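Local coordinates for protein VIN1 (PDB 6BFI) that probably binds actin filaments and may play a role in cell-cell adhesion, as a sponge member of the vinculin/alpha-catenin family, at residues L195-V198 against R199-P203; P574-I577 against E578-V582; K589-Q592 against R593-C596; Q652-E655 against E656-R659; R700-A703 against M704-K707. All coordinates share one frame; numbering follows the deposited sequence.

Contact 1: L195-V198 against R199-P203; sequences LGTV and REQIP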
loop_
_atom_site.group_PDB
_atom_site.type_symbol
_atom_site.label_atom_id
_atom_site.label_comp_id
_atom_site.label_asym_id
_atom_site.label_seq_id
_atom_site.Cartn_x
_atom_site.Cartn_y
_atom_site.Cartn_z
ATOM N N LEU A 195 -0.717 -14.407 -10.800
ATOM C CA LEU A 195 0.098 -15.498 -11.326
ATOM C C LEU A 195 0.568 -16.414 -10.204
ATOM O O LEU A 195 0.447 -17.643 -10.294
ATOM C CB LEU A 195 1.291 -14.938 -12.100
ATOM C CG LEU A 195 1.023 -14.416 -13.512
ATOM C CD1 LEU A 195 2.265 -13.739 -14.071
ATOM C CD2 LEU A 195 0.576 -15.554 -14.416
ATOM N N GLY A 196 1.101 -15.825 -9.131
ATOM C CA GLY A 196 1.485 -16.624 -7.979
ATOM C C GLY A 196 0.327 -17.431 -7.422
ATOM O O GLY A 196 0.482 -18.611 -7.089
ATOM N N THR A 197 -0.856 -16.810 -7.332
ATOM C CA THR A 197 -2.031 -17.521 -6.835
ATOM C C THR A 197 -2.327 -18.758 -7.677
ATOM O O THR A 197 -2.513 -19.857 -7.140
ATOM C CB THR A 197 -3.242 -16.588 -6.807
ATOM O OG1 THR A 197 -3.080 -15.622 -5.762
ATOM C CG2 THR A 197 -4.521 -17.380 -6.564
ATOM N N VAL A 198 -2.360 -18.602 -9.002
ATOM C CA VAL A 198 -2.656 -19.742 -9.869
ATOM C C VAL A 198 -1.598 -20.829 -9.705
ATOM O O VAL A 198 -1.918 -22.020 -9.541
ATOM C CB VAL A 198 -2.775 -19.282 -11.335
ATOM C CG1 VAL A 198 -3.018 -20.472 -12.243
ATOM C CG2 VAL A 198 -3.892 -18.265 -11.481
ATOM N N ARG A 199 -0.321 -20.433 -9.715
ATOM C CA ARG A 199 0.766 -21.406 -9.649
ATOM C C ARG A 199 0.736 -22.197 -8.345
ATOM O O ARG A 199 1.036 -23.397 -8.334
ATOM C CB ARG A 199 2.113 -20.702 -9.821
ATOM C CG ARG A 199 2.831 -21.048 -11.120
ATOM C CD ARG A 199 4.238 -20.466 -11.161
ATOM N NE ARG A 199 4.259 -19.069 -11.588
ATOM C CZ ARG A 199 4.531 -18.672 -12.828
ATOM N NH1 ARG A 199 4.806 -19.566 -13.767
ATOM N NH2 ARG A 199 4.531 -17.380 -13.129
ATOM N N GLU A 200 0.376 -21.548 -7.235
ATOM C CA GLU A 200 0.281 -22.266 -5.971
ATOM C C GLU A 200 -1.020 -23.048 -5.840
ATOM O O GLU A 200 -1.073 -23.999 -5.053
ATOM C CB GLU A 200 0.437 -21.308 -4.784
ATOM C CG GLU A 200 -0.657 -20.265 -4.634
ATOM C CD GLU A 200 -0.429 -19.354 -3.438
ATOM O OE1 GLU A 200 -0.930 -19.672 -2.338
ATOM O OE2 GLU A 200 0.263 -18.325 -3.597
ATOM N N GLN A 201 -2.056 -22.696 -6.605
ATOM C CA GLN A 201 -3.350 -23.351 -6.460
ATOM C C GLN A 201 -3.533 -24.577 -7.350
ATOM O O GLN A 201 -4.413 -25.396 -7.059
ATOM C CB GLN A 201 -4.485 -22.362 -6.737
ATOM C CG GLN A 201 -4.720 -21.362 -5.618
ATOM C CD GLN A 201 -4.896 -22.026 -4.267
ATOM O OE1 GLN A 201 -5.851 -22.772 -4.048
ATOM N NE2 GLN A 201 -3.974 -21.759 -3.353
ATOM N N ILE A 202 -2.751 -24.730 -8.417
ATOM C CA ILE A 202 -2.911 -25.905 -9.285
ATOM C C ILE A 202 -2.752 -27.225 -8.522
ATOM O O ILE A 202 -3.681 -28.062 -8.541
ATOM C CB ILE A 202 -1.945 -25.842 -10.482
ATOM C CG1 ILE A 202 -2.343 -24.706 -11.423
ATOM C CG2 ILE A 202 -1.925 -27.171 -11.222
ATOM C CD1 ILE A 202 -3.778 -24.792 -11.881
ATOM N N PRO A 203 -1.624 -27.479 -7.839
ATOM C CA PRO A 203 -1.489 -28.775 -7.153
ATOM C C PRO A 203 -2.481 -28.953 -6.018
ATOM O O PRO A 203 -2.837 -30.094 -5.692
ATOM C CB PRO A 203 -0.042 -28.759 -6.644
ATOM C CG PRO A 203 0.269 -27.317 -6.474
ATOM C CD PRO A 203 -0.447 -26.619 -7.589
#
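The carbonyl oxygen of V198 is gripped by two successive amides: I202 N donates to V198 O over 3.0 Å with an N-H...O angle of 139°, and Q201 N reaches the same oxygen in a weak bond. Q201 N divides its hydrogen, because a second weak bond runs to T197 O at 2.9 Å. The turns on the N-terminal side are more regular, with R199 N bonded to L195 O and E200 N to G196 O. The irregularity rises toward P203, whose nitrogen carries no hydrogen and cannot bond to the turn before, and the helix kinks there, consistent with the usual effect of a proline within a helix. E200 has CG wedged between its own N and carbonyl carbon (chi1 65°), the crowded position, and its CG lies 3.1 Å from T197 O. T197 and Q201 run alongside each other in the same direction, with T197 CG2 4.1 Å from Q201 CG. One residue further on, V198 CG1 approaches I202 CG1 more loosely, at 4.4 Å. V198, Q201 and I202 are divided between two neighbours of helix 185-215: V198 and Q201 pack on L238 of helix 224-249, whereas V198 and I202 also rest on M168 of helix 154-178.

Contact 2: P574-I577 against E578-V582; sequences PMVI and EAKAV
K580 stretches back over the preceding turn to V576 because its CG stands opposite its carbonyl carbon (chi1 -62°) and the chain beyond is fully extended. V576 meets it with CG1, the methyl set opposite the backbone N (chi1 174°), and K580 CE comes to 3.7 Å from V576 CG1. The two side chains cross at a slant, so the methylene next to the ammonium group, and not the charge itself, makes the closest approach. The aliphatic shaft also passes V576 O, with K580 CG 3.4 Å from that oxygen, while K580 N donates a nearly straight hydrogen bond to it at 2.9 Å. E578 behaves differently: its chi1 (-67°) brings CG to 3.0 Å from P574 O, the same oxygen that accepts the bond from E578 N, and a bend at chi2 turns the carboxylate beyond it. Beyond the helix, V576 and A579 pack on A535 and A531 of helix 524-550, and E578 and A581 turn to helix 589-615. Apolar contacts on two neighbouring helices, with the long lysine on an exposed part of the surface, are what an amphipathic helix provides in the helical bundles of the vinculin family.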
loop_
_atom_site.group_PDB
_atom_site.type_symbol
_atom_site.label_atom_id
_atom_site.label_comp_id
_atom_site.label_asym_id
_atom_site.label_seq_id
_atom_site.Cartn_x
_atom_site.Cartn_y
_atom_site.Cartn_z
ATOM N N PRO A 574 15.290 -24.867 28.639
ATOM C CA PRO A 574 15.606 -25.399 29.976
ATOM C C PRO A 574 14.517 -25.131 30.997
ATOM O O PRO A 574 14.274 -25.969 31.874
ATOM C CB PRO A 574 16.915 -24.680 30.337
ATOM C CG PRO A 574 17.518 -24.317 29.035
ATOM C CD PRO A 574 16.362 -23.982 28.146
ATOM N N MET A 575 13.842 -23.985 30.899
ATOM C CA MET A 575 12.745 -23.694 31.815
ATOM C C MET A 575 11.616 -24.705 31.656
ATOM O O MET A 575 11.069 -25.201 32.651
ATOM C CB MET A 575 12.241 -22.270 31.579
ATOM C CG MET A 575 11.272 -21.750 32.626
ATOM S SD MET A 575 9.548 -22.144 32.280
ATOM C CE MET A 575 9.368 -21.490 30.621
ATOM N N VAL A 576 11.267 -25.037 30.412
ATOM C CA VAL A 576 10.180 -25.978 30.173
ATOM C C VAL A 576 10.562 -27.375 30.648
ATOM O O VAL A 576 9.754 -28.071 31.278
ATOM C CB VAL A 576 9.786 -25.971 28.684
ATOM C CG1 VAL A 576 8.758 -27.055 28.399
ATOM C CG2 VAL A 576 9.244 -24.609 28.287
ATOM N N ILE A 577 11.794 -27.809 30.366
ATOM C CA ILE A 577 12.178 -29.151 30.795
ATOM C C ILE A 577 12.279 -29.222 32.316
ATOM O O ILE A 577 12.026 -30.278 32.911
ATOM C CB ILE A 577 13.483 -29.606 30.111
ATOM C CG1 ILE A 577 14.708 -28.944 30.744
ATOM C CG2 ILE A 577 13.432 -29.314 28.619
ATOM C CD1 ILE A 577 16.022 -29.518 30.257
ATOM N N GLU A 578 12.621 -28.110 32.976
ATOM C CA GLU A 578 12.598 -28.101 34.436
ATOM C C GLU A 578 11.168 -28.157 34.959
ATOM O O GLU A 578 10.899 -28.809 35.975
ATOM C CB GLU A 578 13.322 -26.870 34.983
ATOM C CG GLU A 578 14.828 -26.845 34.740
ATOM C CD GLU A 578 15.566 -27.999 35.393
ATOM O OE1 GLU A 578 15.058 -28.563 36.387
ATOM O OE2 GLU A 578 16.665 -28.342 34.906
ATOM N N ALA A 579 10.236 -27.483 34.278
ATOM C CA ALA A 579 8.830 -27.573 34.665
ATOM C C ALA A 579 8.329 -29.011 34.568
ATOM O O ALA A 579 7.689 -29.524 35.496
ATOM C CB ALA A 579 7.983 -26.642 33.798
ATOM N N LYS A 580 8.619 -29.680 33.447
ATOM C CA LYS A 580 8.259 -31.091 33.317
ATOM C C LYS A 580 8.933 -31.930 34.395
ATOM O O LYS A 580 8.337 -32.880 34.918
ATOM C CB LYS A 580 8.630 -31.601 31.924
ATOM C CG LYS A 580 7.899 -30.894 30.792
ATOM C CD LYS A 580 8.456 -31.287 29.432
ATOM C CE LYS A 580 7.729 -30.557 28.310
ATOM N NZ LYS A 580 8.339 -30.828 26.979
ATOM N N ALA A 581 10.174 -31.587 34.751
ATOM C CA ALA A 581 10.825 -32.256 35.871
ATOM C C ALA A 581 10.061 -32.039 37.172
ATOM O O ALA A 581 10.083 -32.906 38.054
ATOM C CB ALA A 581 12.267 -31.770 36.010
ATOM N N VAL A 582 9.379 -30.900 37.312
ATOM C CA VAL A 582 8.539 -30.697 38.489
ATOM C C VAL A 582 7.302 -31.583 38.417
ATOM O O VAL A 582 6.875 -32.153 39.428
ATOM C CB VAL A 582 8.161 -29.214 38.653
ATOM C CG1 VAL A 582 7.283 -29.029 39.882
ATOM C CG2 VAL A 582 9.405 -28.355 38.766
#

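Contact 3: K589-Q592 against R593-C596; sequences KDIQ and RKFC
A salt-bridge network of residues three and four apart occupies the first turns of helix 589-615, with D590 shared between R593 and K594. The firmer link is to the lysine, where D590 OD2 lies 3.4 Å from K594 NZ; K594 CE is nearer still, 3.2 Å from D590 OD2, so the carboxylate crosses the end of the lysine chain at a slant. On the arginine the ion pair is long, D590 OD1 to R593 NH2 measuring 3.7 Å. R593 bends at chi3 (-65°) and folds its guanidinium back over the backbone: one face covers D590 CA and K589 O, and NH2 is 3.4 Å from D590 CB. Carboxylate and guanidinium planes are 30° apart. I591 flanks the lysine, its CD1 3.6 Å from K594 NZ, so the ammonium group has an apolar neighbour beside its anionic one. A negative charge this near the start of a helix would probably be favoured by the helix dipole as well. The amide of D590 is itself held by N588 OD1, just ahead of the helix. Further round, I591 packs on A581 and V582 of helix 572-584, whereas Q592, F595 and C596 face helix 496-519.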
loop_
_atom_site.group_PDB
_atom_site.type_symbol
_atom_site.label_atom_id
_atom_site.label_comp_id
_atom_site.label_asym_id
_atom_site.label_seq_id
_atom_site.Cartn_x
_atom_site.Cartn_y
_atom_site.Cartn_z
ATOM N N LYS A 589 11.797 -30.221 46.478
ATOM C CA LYS A 589 11.975 -28.775 46.574
ATOM C C LYS A 589 13.119 -28.293 45.690
ATOM O O LYS A 589 13.088 -27.158 45.197
ATOM C CB LYS A 589 12.227 -28.371 48.027
ATOM C CG LYS A 589 11.297 -29.026 49.039
ATOM C CD LYS A 589 9.852 -28.594 48.845
ATOM C CE LYS A 589 8.945 -29.240 49.883
ATOM N NZ LYS A 589 7.520 -28.841 49.715
ATOM N N ASP A 590 14.129 -29.140 45.476
ATOM C CA ASP A 590 15.274 -28.755 44.655
ATOM C C ASP A 590 14.861 -28.516 43.206
ATOM O O ASP A 590 15.244 -27.507 42.599
ATOM C CB ASP A 590 16.355 -29.834 44.745
ATOM C CG ASP A 590 17.521 -29.576 43.812
ATOM O OD1 ASP A 590 17.876 -28.395 43.606
ATOM O OD2 ASP A 590 18.084 -30.559 43.286
ATOM N N ILE A 591 14.082 -29.438 42.634
ATOM C CA ILE A 591 13.593 -29.262 41.269
ATOM C C ILE A 591 12.739 -28.003 41.170
ATOM O O ILE A 591 12.776 -27.283 40.162
ATOM C CB ILE A 591 12.820 -30.514 40.814
ATOM C CG1 ILE A 591 13.709 -31.757 40.913
ATOM C CG2 ILE A 591 12.319 -30.353 39.391
ATOM C CD1 ILE A 591 14.868 -31.763 39.937
ATOM N N GLN A 592 11.966 -27.711 42.220
ATOM C CA GLN A 592 11.206 -26.466 42.260
ATOM C C GLN A 592 12.131 -25.256 42.203
ATOM O O GLN A 592 11.846 -24.282 41.497
ATOM C CB GLN A 592 10.338 -26.417 43.518
ATOM C CG GLN A 592 9.239 -27.464 43.566
ATOM C CD GLN A 592 8.483 -27.452 44.880
ATOM O OE1 GLN A 592 8.844 -26.733 45.813
ATOM N NE2 GLN A 592 7.424 -28.251 44.961
ATOM N N ARG A 593 13.245 -25.300 42.941
ATOM C CA ARG A 593 14.202 -24.200 42.892
ATOM C C ARG A 593 14.794 -24.044 41.497
ATOM O O ARG A 593 14.924 -22.921 40.990
ATOM C CB ARG A 593 15.311 -24.415 43.921
ATOM C CG ARG A 593 14.873 -24.234 45.362
ATOM C CD ARG A 593 16.073 -24.233 46.295
ATOM N NE ARG A 593 16.757 -25.524 46.317
ATOM C CZ ARG A 593 16.574 -26.449 47.252
ATOM N NH1 ARG A 593 15.729 -26.227 48.249
ATOM N NH2 ARG A 593 17.238 -27.596 47.195
ATOM N N LYS A 594 15.161 -25.161 40.862
ATOM C CA LYS A 594 15.688 -25.105 39.500
ATOM C C LYS A 594 14.689 -24.449 38.554
ATOM O O LYS A 594 15.044 -23.549 37.780
ATOM C CB LYS A 594 16.041 -26.512 39.014
ATOM C CG LYS A 594 17.087 -27.227 39.849
ATOM C CD LYS A 594 17.256 -28.668 39.390
ATOM C CE LYS A 594 18.259 -29.415 40.256
ATOM N NZ LYS A 594 18.307 -30.869 39.930
ATOM N N PHE A 595 13.428 -24.887 38.608
ATOM C CA PHE A 595 12.410 -24.317 37.732
ATOM C C PHE A 595 12.217 -22.828 37.997
ATOM O O PHE A 595 12.114 -22.032 37.055
ATOM C CB PHE A 595 11.088 -25.065 37.904
ATOM C CG PHE A 595 9.889 -24.273 37.472
ATOM C CD1 PHE A 595 9.657 -24.018 36.131
ATOM C CD2 PHE A 595 8.996 -23.778 38.407
ATOM C CE1 PHE A 595 8.557 -23.282 35.731
ATOM C CE2 PHE A 595 7.893 -23.044 38.013
ATOM C CZ PHE A 595 7.673 -22.795 36.674
ATOM N N CYS A 596 12.161 -22.433 39.272
ATOM C CA CYS A 596 11.982 -21.022 39.597
ATOM C C CYS A 596 13.133 -20.181 39.057
ATOM O O CYS A 596 12.911 -19.101 38.493
ATOM C CB CYS A 596 11.846 -20.843 41.109
ATOM S SG CYS A 596 10.331 -21.540 41.817
#

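Contact 4: Q652-E655 against E656-R659; sequences QEAE and EMLR
E655 and R659, one helical turn apart, form the ion pair within this turn: R659 NE donates to E655 OE1 over 3.2 Å with an N-H...O angle of 163°. Each has a stronger partner elsewhere, since E655 OE2 is bridged to R700 NE and R659 NH2 to D682 OD1, so that the glutamate sits between two arginines and would probably stay ionised. E655 OE1 lies at the edge of the R659 guanidinium, close to its plane, and is met on its syn side. The side chains run next to each other in the same direction; E655 is bent at chi2 (-86°), whereas R659 is extended as far as NE. A weak hydrogen bond lies earlier in the helix, where Q652 NE2 reaches E656 OE2 at 3.3 Å, with amide and carboxylate planes 86° apart. Packing follows. M657 curls its methyl back toward A654, with CE 3.9 Å from A654 CA, and L658 CG rests 3.4 Å from A654 O. A654 and M657 both touch M704 of helix 690-710, while L658 packs on F678 of helix 669-682. Helix 649-659 is thus a short amphipathic helix, its ion pair spaced i to i+4 and its apolar side laid against helices 669-682 and 690-710, as in the all-helical bundles of the vinculin family.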
loop_
_atom_site.group_PDB
_atom_site.type_symbol
_atom_site.label_atom_id
_atom_site.label_comp_id
_atom_site.label_asym_id
_atom_site.label_seq_id
_atom_site.Cartn_x
_atom_site.Cartn_y
_atom_site.Cartn_z
ATOM N N GLN A 652 6.531 35.104 -8.636
ATOM C CA GLN A 652 5.948 36.115 -7.758
ATOM C C GLN A 652 4.441 36.209 -7.964
ATOM O O GLN A 652 3.669 36.241 -6.996
ATOM C CB GLN A 652 6.615 37.470 -8.000
ATOM C CG GLN A 652 5.856 38.656 -7.421
ATOM C CD GLN A 652 5.831 38.665 -5.903
ATOM O OE1 GLN A 652 6.662 38.032 -5.251
ATOM N NE2 GLN A 652 4.874 39.388 -5.333
ATOM N N GLU A 653 4.005 36.252 -9.227
ATOM C CA GLU A 653 2.573 36.238 -9.508
ATOM C C GLU A 653 1.931 34.957 -8.990
ATOM O O GLU A 653 0.807 34.982 -8.476
ATOM C CB GLU A 653 2.326 36.394 -11.006
ATOM C CG GLU A 653 0.857 36.356 -11.392
ATOM C CD GLU A 653 0.647 36.349 -12.892
ATOM O OE1 GLU A 653 1.623 36.600 -13.631
ATOM O OE2 GLU A 653 -0.493 36.089 -13.332
ATOM N N ALA A 654 2.635 33.827 -9.112
ATOM C CA ALA A 654 2.111 32.582 -8.559
ATOM C C ALA A 654 2.031 32.629 -7.038
ATOM O O ALA A 654 1.120 32.036 -6.449
ATOM C CB ALA A 654 2.967 31.404 -9.017
ATOM N N GLU A 655 2.970 33.321 -6.386
ATOM C CA GLU A 655 2.887 33.510 -4.940
ATOM C C GLU A 655 1.650 34.316 -4.569
ATOM O O GLU A 655 0.905 33.949 -3.650
ATOM C CB GLU A 655 4.150 34.206 -4.428
ATOM C CG GLU A 655 5.317 33.275 -4.153
ATOM C CD GLU A 655 5.272 32.678 -2.760
ATOM O OE1 GLU A 655 4.859 33.387 -1.819
ATOM O OE2 GLU A 655 5.645 31.496 -2.607
ATOM N N GLU A 656 1.417 35.427 -5.276
ATOM C CA GLU A 656 0.230 36.229 -5.003
ATOM C C GLU A 656 -1.045 35.433 -5.252
ATOM O O GLU A 656 -2.032 35.587 -4.523
ATOM C CB GLU A 656 0.241 37.501 -5.848
ATOM C CG GLU A 656 1.280 38.518 -5.416
ATOM C CD GLU A 656 1.028 39.885 -6.013
ATOM O OE1 GLU A 656 -0.017 40.057 -6.676
ATOM O OE2 GLU A 656 1.870 40.787 -5.818
ATOM N N MET A 657 -1.045 34.575 -6.275
ATOM C CA MET A 657 -2.216 33.744 -6.537
ATOM C C MET A 657 -2.443 32.743 -5.412
ATOM O O MET A 657 -3.572 32.573 -4.937
ATOM C CB MET A 657 -2.065 33.015 -7.873
ATOM C CG MET A 657 -2.198 33.897 -9.100
ATOM S SD MET A 657 -2.463 32.924 -10.595
ATOM C CE MET A 657 -1.139 31.727 -10.468
ATOM N N LEU A 658 -1.379 32.070 -4.969
ATOM C CA LEU A 658 -1.518 31.022 -3.967
ATOM C C LEU A 658 -1.744 31.565 -2.563
ATOM O O LEU A 658 -2.170 30.809 -1.685
ATOM C CB LEU A 658 -0.288 30.113 -3.980
ATOM C CG LEU A 658 -0.199 29.184 -5.194
ATOM C CD1 LEU A 658 1.019 28.279 -5.099
ATOM C CD2 LEU A 658 -1.473 28.364 -5.331
ATOM N N ARG A 659 -1.465 32.847 -2.326
ATOM C CA ARG A 659 -1.780 33.463 -1.046
ATOM C C ARG A 659 -3.057 34.291 -1.085
ATOM O O ARG A 659 -3.545 34.698 -0.026
ATOM C CB ARG A 659 -0.606 34.327 -0.570
ATOM C CG ARG A 659 0.654 33.511 -0.335
ATOM C CD ARG A 659 1.732 34.292 0.382
ATOM N NE ARG A 659 2.889 33.448 0.662
ATOM C CZ ARG A 659 2.991 32.647 1.718
ATOM N NH1 ARG A 659 2.002 32.579 2.601
ATOM N NH2 ARG A 659 4.082 31.913 1.892
#

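Contact 5: R700-A703 against M704-K707; sequences RKMA and MMSK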
loop_
_atom_site.group_PDB
_atom_site.type_symbol
_atom_site.label_atom_id
_atom_site.label_comp_id
_atom_site.label_asym_id
_atom_site.label_seq_id
_atom_site.Cartn_x
_atom_site.Cartn_y
_atom_site.Cartn_z
ATOM N N ARG A 700 3.960 26.788 -7.135
ATOM C CA ARG A 700 3.837 28.016 -7.917
ATOM C C ARG A 700 3.722 27.706 -9.406
ATOM O O ARG A 700 2.810 28.191 -10.092
ATOM C CB ARG A 700 5.039 28.927 -7.652
ATOM C CG ARG A 700 5.251 29.307 -6.195
ATOM C CD ARG A 700 6.481 30.193 -6.038
ATOM N NE ARG A 700 6.814 30.441 -4.638
ATOM C CZ ARG A 700 7.876 29.937 -4.016
ATOM N NH1 ARG A 700 8.725 29.157 -4.669
ATOM N NH2 ARG A 700 8.094 30.222 -2.740
ATOM N N LYS A 701 4.639 26.879 -9.917
ATOM C CA LYS A 701 4.614 26.515 -11.329
ATOM C C LYS A 701 3.300 25.843 -11.711
ATOM O O LYS A 701 2.748 26.113 -12.785
ATOM C CB LYS A 701 5.798 25.604 -11.650
ATOM C CG LYS A 701 7.159 26.274 -11.494
ATOM C CD LYS A 701 8.288 25.276 -11.702
ATOM C CE LYS A 701 9.647 25.952 -11.659
ATOM N NZ LYS A 701 9.798 26.962 -12.740
ATOM N N MET A 702 2.775 24.977 -10.841
ATOM C CA MET A 702 1.528 24.283 -11.159
ATOM C C MET A 702 0.351 25.251 -11.198
ATOM O O MET A 702 -0.561 25.096 -12.022
ATOM C CB MET A 702 1.277 23.163 -10.150
ATOM C CG MET A 702 0.071 22.294 -10.473
ATOM S SD MET A 702 0.287 21.247 -11.936
ATOM C CE MET A 702 1.492 20.062 -11.337
ATOM N N ALA A 703 0.353 26.256 -10.315
ATOM C CA ALA A 703 -0.667 27.299 -10.382
ATOM C C ALA A 703 -0.570 28.075 -11.691
ATOM O O ALA A 703 -1.594 28.393 -12.317
ATOM C CB ALA A 703 -0.537 28.244 -9.188
ATOM N N MET A 704 0.656 28.386 -12.125
ATOM C CA MET A 704 0.826 29.031 -13.423
ATOM C C MET A 704 0.272 28.161 -14.544
ATOM O O MET A 704 -0.362 28.670 -15.479
ATOM C CB MET A 704 2.299 29.354 -13.670
ATOM C CG MET A 704 2.888 30.325 -12.667
ATOM S SD MET A 704 1.840 31.772 -12.432
ATOM C CE MET A 704 1.877 32.505 -14.066
ATOM N N MET A 705 0.493 26.843 -14.466
ATOM C CA MET A 705 -0.082 25.944 -15.463
ATOM C C MET A 705 -1.600 26.041 -15.465
ATOM O O MET A 705 -2.224 26.125 -16.528
ATOM C CB MET A 705 0.350 24.497 -15.219
ATOM C CG MET A 705 -0.445 23.516 -16.087
ATOM S SD MET A 705 -0.029 21.768 -15.935
ATOM C CE MET A 705 1.670 21.784 -16.480
ATOM N N SER A 706 -2.214 26.024 -14.279
ATOM C CA SER A 706 -3.662 26.194 -14.195
ATOM C C SER A 706 -4.106 27.448 -14.937
ATOM O O SER A 706 -5.029 27.407 -15.765
ATOM C CB SER A 706 -4.097 26.252 -12.730
ATOM O OG SER A 706 -5.471 26.581 -12.619
ATOM N N LYS A 707 -3.434 28.572 -14.667
ATOM C CA LYS A 707 -3.772 29.819 -15.349
ATOM C C LYS A 707 -3.622 29.687 -16.861
ATOM O O LYS A 707 -4.421 30.247 -17.623
ATOM C CB LYS A 707 -2.900 30.957 -14.817
ATOM C CG LYS A 707 -3.070 32.278 -15.553
ATOM C CD LYS A 707 -2.316 33.396 -14.852
ATOM C CE LYS A 707 -2.345 34.679 -15.664
ATOM N NZ LYS A 707 -1.619 34.530 -16.956
#
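Peptide groups are the flat groups that meet here: M704 N approaches R700 O within the plane of that carbonyl, at 3.0 Å and with an N-H...O angle of 163°. The same oxygen also has a carbon close by, M704 CG at 3.3 Å from R700 O. The guanidinium of R700 leads away from this turn, and its NE is salt-bridged to E655. Next in the helix the contact turns to sulfur. The M702 and M705 side chains run together in one direction, and M702 SD is 4.0 Å from M705 SD. Both start with CG opposite the backbone N (chi1 -174° and 169°), but M702 bends at chi2 and chi3 while M705 runs straight until chi3. S706 N bonds to M702 O at 2.9 Å, and the serine hydroxyl finds its partner in N668 ND2. K701 leaves the turn for a salt bridge with E728. Different neighbours receive the methionines: M702 reaches helices 669-682 and 786-817, M705 meets A726 of helix 718-745, and M704 faces helix 649-659. A helix buried on several sides, lined with flexible methionines and with R700 and K701 salt-bridged to adjacent helices, fits the interior of a helical bundle of the vinculin family.

The five contacts are all single-helix turns, yet they fall into two touching pairs and one isolated member. Contacts 2 and 3 have centres about 9 Å apart on consecutive helices, joined by packing such as M575 SD to F595 CE1 at 3.8 Å. Contacts 4 and 5, with centres about 10 Å apart, are tied more strongly: E655 OE2 and R700 NE are 2.6 Å apart in a salt bridge, and M657 CE lies 3.6 Å from M704 SD. The pairs stand on opposite sides of the chain's centre, contacts 3 and 4 being about 78 Å apart between centres. Contact 1 is remote from both, about 44 Å from contact 2 and 49 Å from contact 5, centre to centre.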